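Long-range contact in multicopper oxidase (Arthrobacter sp. FB24, PDB 3GDC), which probably couples the oxidation of phenolic or similar substrates to the reduction of dioxygen to water, as a laccase-like multicopper oxidase: residues 258-270 with 276-288. Residues are numbered along the deposited sequence; the frame is centred on the assembly and turned at random.
With CU (copper (II) ion), chain G.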
loop_
_atom_site.group_PDB
_atom_site.type_symbol
_atom_site.label_atom_id
_atom_site.label_comp_id
_atom_site.label_asym_id
_atom_site.label_seq_id
_atom_site.Cartn_x
_atom_site.Cartn_y
_atom_site.Cartn_z
ATOM N N LEU A 258 -3.609 21.036 -2.003
ATOM C CA LEU A 258 -5.031 21.334 -2.102
ATOM C C LEU A 258 -5.394 22.791 -1.839
ATOM O O LEU A 258 -4.596 23.559 -1.316
ATOM C CB LEU A 258 -5.836 20.406 -1.185
ATOM C CG LEU A 258 -5.770 20.588 0.329
ATOM C CD1 LEU A 258 -6.898 19.762 0.926
ATOM C CD2 LEU A 258 -4.439 20.133 0.895
ATOM N N ARG A 259 -6.619 23.156 -2.224
ATOM C CA ARG A 259 -7.223 24.434 -1.861
ATOM C C ARG A 259 -8.556 24.103 -1.194
ATOM O O ARG A 259 -9.371 23.392 -1.781
ATOM C CB ARG A 259 -7.471 25.298 -3.102
ATOM C CG ARG A 259 -6.246 25.543 -3.952
ATOM C CD ARG A 259 -6.601 26.302 -5.230
ATOM N NE ARG A 259 -5.408 26.622 -6.024
ATOM C CZ ARG A 259 -4.697 27.743 -5.906
ATOM N NH1 ARG A 259 -5.044 28.682 -5.030
ATOM N NH2 ARG A 259 -3.630 27.932 -6.680
ATOM N N PHE A 260 -8.769 24.603 0.020
ATOM C CA PHE A 260 -10.008 24.339 0.760
ATOM C C PHE A 260 -11.112 25.276 0.258
ATOM O O PHE A 260 -10.994 26.490 0.413
ATOM C CB PHE A 260 -9.797 24.566 2.250
ATOM C CG PHE A 260 -8.930 23.535 2.918
ATOM C CD1 PHE A 260 -9.505 22.467 3.605
ATOM C CD2 PHE A 260 -7.539 23.647 2.896
ATOM C CE1 PHE A 260 -8.710 21.511 4.244
ATOM C CE2 PHE A 260 -6.736 22.695 3.539
ATOM C CZ PHE A 260 -7.318 21.632 4.211
ATOM N N PRO A 261 -12.171 24.715 -0.360
ATOM C CA PRO A 261 -13.205 25.561 -0.976
ATOM C C PRO A 261 -14.168 26.216 0.018
ATOM O O PRO A 261 -14.815 27.204 -0.344
ATOM C CB PRO A 261 -13.966 24.582 -1.876
ATOM C CG PRO A 261 -13.820 23.269 -1.189
ATOM C CD PRO A 261 -12.444 23.281 -0.567
ATOM N N TYR A 262 -14.255 25.690 1.240
ATOM C CA TYR A 262 -15.248 26.146 2.219
ATOM C C TYR A 262 -14.639 26.414 3.595
ATOM O O TYR A 262 -13.768 25.671 4.034
ATOM C CB TYR A 262 -16.391 25.119 2.346
ATOM C CG TYR A 262 -17.182 24.929 1.076
ATOM C CD1 TYR A 262 -17.933 25.979 0.542
ATOM C CD2 TYR A 262 -17.184 23.702 0.399
ATOM C CE1 TYR A 262 -18.657 25.828 -0.624
ATOM C CE2 TYR A 262 -17.919 23.535 -0.780
ATOM C CZ TYR A 262 -18.651 24.614 -1.288
ATOM O OH TYR A 262 -19.386 24.495 -2.450
ATOM N N PRO A 263 -15.100 27.480 4.285
ATOM C CA PRO A 263 -14.586 27.764 5.625
ATOM C C PRO A 263 -15.118 26.756 6.635
ATOM O O PRO A 263 -16.090 26.054 6.338
ATOM C CB PRO A 263 -15.139 29.163 5.918
ATOM C CG PRO A 263 -16.394 29.237 5.114
ATOM C CD PRO A 263 -16.122 28.459 3.866
ATOM N N GLY A 264 -14.483 26.675 7.802
ATOM C CA GLY A 264 -14.931 25.782 8.872
ATOM C C GLY A 264 -13.905 24.747 9.297
ATOM O O GLY A 264 -12.745 24.805 8.873
ATOM N N LYS A 265 -14.341 23.808 10.138
ATOM C CA LYS A 265 -13.484 22.751 10.675
ATOM C C LYS A 265 -13.591 21.466 9.864
ATOM O O LYS A 265 -14.693 20.938 9.660
ATOM C CB LYS A 265 -13.874 22.432 12.117
ATOM C CG LYS A 265 -13.163 23.224 13.183
ATOM C CD LYS A 265 -13.432 22.572 14.527
ATOM C CE LYS A 265 -12.728 23.284 15.661
ATOM N NZ LYS A 265 -12.788 22.447 16.898
ATOM N N PHE A 266 -12.441 20.957 9.419
ATOM C CA PHE A 266 -12.376 19.720 8.649
ATOM C C PHE A 266 -11.384 18.758 9.279
ATOM O O PHE A 266 -10.189 19.057 9.375
ATOM C CB PHE A 266 -12.017 20.027 7.195
ATOM C CG PHE A 266 -13.052 20.859 6.498
ATOM C CD1 PHE A 266 -14.132 20.248 5.869
ATOM C CD2 PHE A 266 -12.978 22.251 6.514
ATOM C CE1 PHE A 266 -15.112 21.004 5.229
ATOM C CE2 PHE A 266 -13.963 23.033 5.882
ATOM C CZ PHE A 266 -15.030 22.405 5.233
ATOM N N MET A 267 -11.890 17.621 9.744
ATOM C CA MET A 267 -11.044 16.623 10.397
ATOM C C MET A 267 -10.019 16.027 9.421
ATOM O O MET A 267 -10.279 15.892 8.223
ATOM C CB MET A 267 -11.901 15.515 11.007
ATOM C CG MET A 267 -11.167 14.615 11.985
ATOM S SD MET A 267 -12.298 13.417 12.717
ATOM C CE MET A 267 -13.026 14.412 14.005
ATOM N N PHE A 268 -8.837 15.719 9.941
ATOM C CA PHE A 268 -7.874 14.907 9.201
ATOM C C PHE A 268 -7.293 13.874 10.153
ATOM O O PHE A 268 -7.086 14.156 11.345
ATOM C CB PHE A 268 -6.806 15.751 8.482
ATOM C CG PHE A 268 -5.793 16.389 9.390
ATOM C CD1 PHE A 268 -4.487 15.888 9.459
ATOM C CD2 PHE A 268 -6.124 17.509 10.145
ATOM C CE1 PHE A 268 -3.539 16.483 10.312
ATOM C CE2 PHE A 268 -5.193 18.108 10.981
ATOM C CZ PHE A 268 -3.890 17.594 11.063
ATOM N N HIS A 269 -7.077 12.660 9.645
ATOM C CA HIS A 269 -6.634 11.561 10.502
ATOM C C HIS A 269 -6.214 10.358 9.677
ATOM O O HIS A 269 -6.470 10.297 8.473
ATOM C CB HIS A 269 -7.765 11.143 11.461
ATOM C CG HIS A 269 -9.040 10.790 10.765
ATOM N ND1 HIS A 269 -9.317 9.518 10.314
ATOM C CD2 HIS A 269 -10.113 11.548 10.437
ATOM C CE1 HIS A 269 -10.509 9.508 9.743
ATOM N NE2 HIS A 269 -11.007 10.731 9.800
ATOM N N ALA A 270 -5.583 9.388 10.325
ATOM C CA ALA A 270 -5.357 8.097 9.684
ATOM C C ALA A 270 -6.712 7.466 9.379
ATOM O O ALA A 270 -7.626 7.539 10.201
ATOM C CB ALA A 270 -4.573 7.189 10.604
ATOM N N ALA A 276 -6.105 6.560 14.669
ATOM C CA ALA A 276 -6.855 7.798 14.876
ATOM C C ALA A 276 -7.272 7.962 16.333
ATOM O O ALA A 276 -7.078 9.029 16.930
ATOM C CB ALA A 276 -8.071 7.845 13.949
ATOM N N GLU A 277 -7.815 6.889 16.905
ATOM C CA GLU A 277 -8.361 6.919 18.255
ATOM C C GLU A 277 -7.274 6.924 19.328
ATOM O O GLU A 277 -7.550 7.163 20.510
ATOM C CB GLU A 277 -9.374 5.776 18.449
ATOM C CG GLU A 277 -10.615 5.958 17.566
ATOM C CD GLU A 277 -11.864 5.283 18.117
ATOM O OE1 GLU A 277 -12.956 5.895 18.016
ATOM O OE2 GLU A 277 -11.751 4.148 18.640
ATOM N N LEU A 278 -6.027 6.706 18.898
ATOM C CA LEU A 278 -4.881 6.740 19.795
ATOM C C LEU A 278 -3.914 7.908 19.498
ATOM O O LEU A 278 -2.769 7.896 19.930
ATOM C CB LEU A 278 -4.167 5.390 19.818
ATOM C CG LEU A 278 -4.958 4.230 20.449
ATOM C CD1 LEU A 278 -4.238 2.903 20.257
ATOM C CD2 LEU A 278 -5.226 4.518 21.914
ATOM N N GLY A 279 -4.403 8.914 18.773
ATOM C CA GLY A 279 -3.738 10.207 18.712
ATOM C C GLY A 279 -3.518 10.814 17.345
ATOM O O GLY A 279 -3.253 12.011 17.239
ATOM N N TRP A 280 -3.622 10.004 16.296
ATOM C CA TRP A 280 -3.405 10.494 14.933
ATOM C C TRP A 280 -4.737 11.023 14.362
ATOM O O TRP A 280 -5.349 10.444 13.466
ATOM C CB TRP A 280 -2.675 9.415 14.100
ATOM C CG TRP A 280 -2.402 9.656 12.611
ATOM C CD1 TRP A 280 -1.885 8.724 11.743
ATOM C CD2 TRP A 280 -2.650 10.836 11.823
ATOM N NE1 TRP A 280 -1.801 9.244 10.481
ATOM C CE2 TRP A 280 -2.261 10.534 10.494
ATOM C CE3 TRP A 280 -3.160 12.115 12.103
ATOM C CZ2 TRP A 280 -2.366 11.458 9.453
ATOM C CZ3 TRP A 280 -3.265 13.035 11.066
ATOM C CH2 TRP A 280 -2.874 12.699 9.753
ATOM N N MET A 281 -5.184 12.140 14.940
ATOM C CA MET A 281 -6.335 12.884 14.441
ATOM C C MET A 281 -6.224 14.363 14.811
ATOM O O MET A 281 -5.663 14.714 15.845
ATOM C CB MET A 281 -7.663 12.281 14.942
ATOM C CG MET A 281 -7.893 12.337 16.428
ATOM S SD MET A 281 -9.535 11.719 16.946
ATOM C CE MET A 281 -10.599 12.444 15.743
ATOM N N GLY A 282 -6.745 15.214 13.938
ATOM C CA GLY A 282 -6.788 16.652 14.179
ATOM C C GLY A 282 -7.815 17.323 13.285
ATOM O O GLY A 282 -8.609 16.648 12.622
ATOM N N PHE A 283 -7.799 18.655 13.286
ATOM C CA PHE A 283 -8.646 19.454 12.409
ATOM C C PHE A 283 -7.826 20.470 11.639
ATOM O O PHE A 283 -6.835 20.999 12.163
ATOM C CB PHE A 283 -9.651 20.271 13.221
ATOM C CG PHE A 283 -10.677 19.452 13.931
ATOM C CD1 PHE A 283 -11.744 18.891 13.230
ATOM C CD2 PHE A 283 -10.597 19.271 15.307
ATOM C CE1 PHE A 283 -12.715 18.135 13.898
ATOM C CE2 PHE A 283 -11.561 18.524 15.981
ATOM C CZ PHE A 283 -12.616 17.953 15.275
ATOM N N PHE A 284 -8.273 20.756 10.419
ATOM C CA PHE A 284 -7.965 22.030 9.761
ATOM C C PHE A 284 -9.065 23.015 10.124
ATOM O O PHE A 284 -10.246 22.652 10.168
ATOM C CB PHE A 284 -7.933 21.889 8.245
ATOM C CG PHE A 284 -6.695 21.232 7.725
ATOM C CD1 PHE A 284 -5.594 21.992 7.343
ATOM C CD2 PHE A 284 -6.631 19.842 7.617
ATOM C CE1 PHE A 284 -4.442 21.363 6.863
ATOM C CE2 PHE A 284 -5.480 19.213 7.131
ATOM C CZ PHE A 284 -4.393 19.981 6.752
ATOM N N GLU A 285 -8.668 24.249 10.407
ATOM C CA GLU A 285 -9.614 25.348 10.598
ATOM C C GLU A 285 -9.444 26.319 9.431
ATOM O O GLU A 285 -8.418 26.996 9.315
ATOM C CB GLU A 285 -9.365 26.039 11.939
ATOM C CG GLU A 285 -10.330 27.198 12.229
ATOM C CD GLU A 285 -11.728 26.724 12.556
ATOM O OE1 GLU A 285 -11.917 26.143 13.649
ATOM O OE2 GLU A 285 -12.645 26.937 11.725
ATOM N N VAL A 286 -10.440 26.356 8.551
ATOM C CA VAL A 286 -10.364 27.128 7.316
ATOM C C VAL A 286 -11.081 28.455 7.532
ATOM O O VAL A 286 -12.275 28.476 7.832
ATOM C CB VAL A 286 -11.005 26.382 6.121
ATOM C CG1 VAL A 286 -10.785 27.149 4.810
ATOM C CG2 VAL A 286 -10.463 24.961 6.000
ATOM N N SER A 287 -10.342 29.550 7.400
ATOM C CA SER A 287 -10.908 30.885 7.568
ATOM C C SER A 287 -11.407 31.403 6.228
ATOM O O SER A 287 -10.810 31.121 5.191
ATOM C CB SER A 287 -9.869 31.834 8.167
ATOM O OG SER A 287 -8.754 31.967 7.303
ATOM N N ALA A 288 -12.501 32.168 6.257
ATOM C CA ALA A 288 -13.165 32.668 5.046
ATOM C C ALA A 288 -12.259 33.430 4.066
ATOM O O ALA A 288 -11.478 34.301 4.461
ATOM C CB ALA A 288 -14.372 33.527 5.425
HETATM CU CU CU G . -12.908 10.960 9.706
#
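The indole of Trp-280 lies flat beneath the end of strand 264-269: the backbone N of Ala-270 sits over one of its faces, CB of Ala-270 rests on the same side above the five-membered ring, 3.6 Å from its centroid, and CA of His-269 covers the six-membered ring. CD1 of Phe-268 meets the indole edge in its plane, 3.5 Å from CZ3 of Trp-280. The Phe-268 ring, with CG set between its backbone N and carbonyl carbon (chi1 72°), is swung over the neighbouring strand, taking CE2 of Phe-284 on one face and the backbone N of Gly-282 on the other. CZ of Phe-260 covers a face of the Phe-284 ring, 3.6 Å from CG of Phe-284, the two rings lying oblique to each other and completing an aromatic cluster that Met-167 of the facing sheet touches. The side chains of Lys-265, Met-267 and His-269 lie on the other face of the ribbon. There CD of Lys-265 lies over the Phe-283 ring, with NZ in an off-centre cation-pi contact, and CE of Met-267 meets CE of Met-281 at 3.6 Å.

Six backbone hydrogen bonds tie the antiparallel pair, from Gly-264 with Val-286 to Phe-268 with Gly-282. A weak bond from Ala-270 N to Trp-280 O follows beyond the paired strands. With an alanine in place of Trp-280, Ala-270 and CA of His-269 would probably lose the flat surface beneath them, and Phe-268, without its edge partner, could shift.

NE2 of His-269 binds copper at 1.9 Å, while ND1 donates a nearly straight hydrogen bond to Ala-270 O, 2.6 Å away, fixing the ring's rotation. His-224 of the same chain and His-134 of a neighbouring subunit complete the site: the pair is part of a cupredoxin-type beta sandwich whose strand end supplies a histidine to an intersubunit copper site, as in two-domain multicopper oxidases.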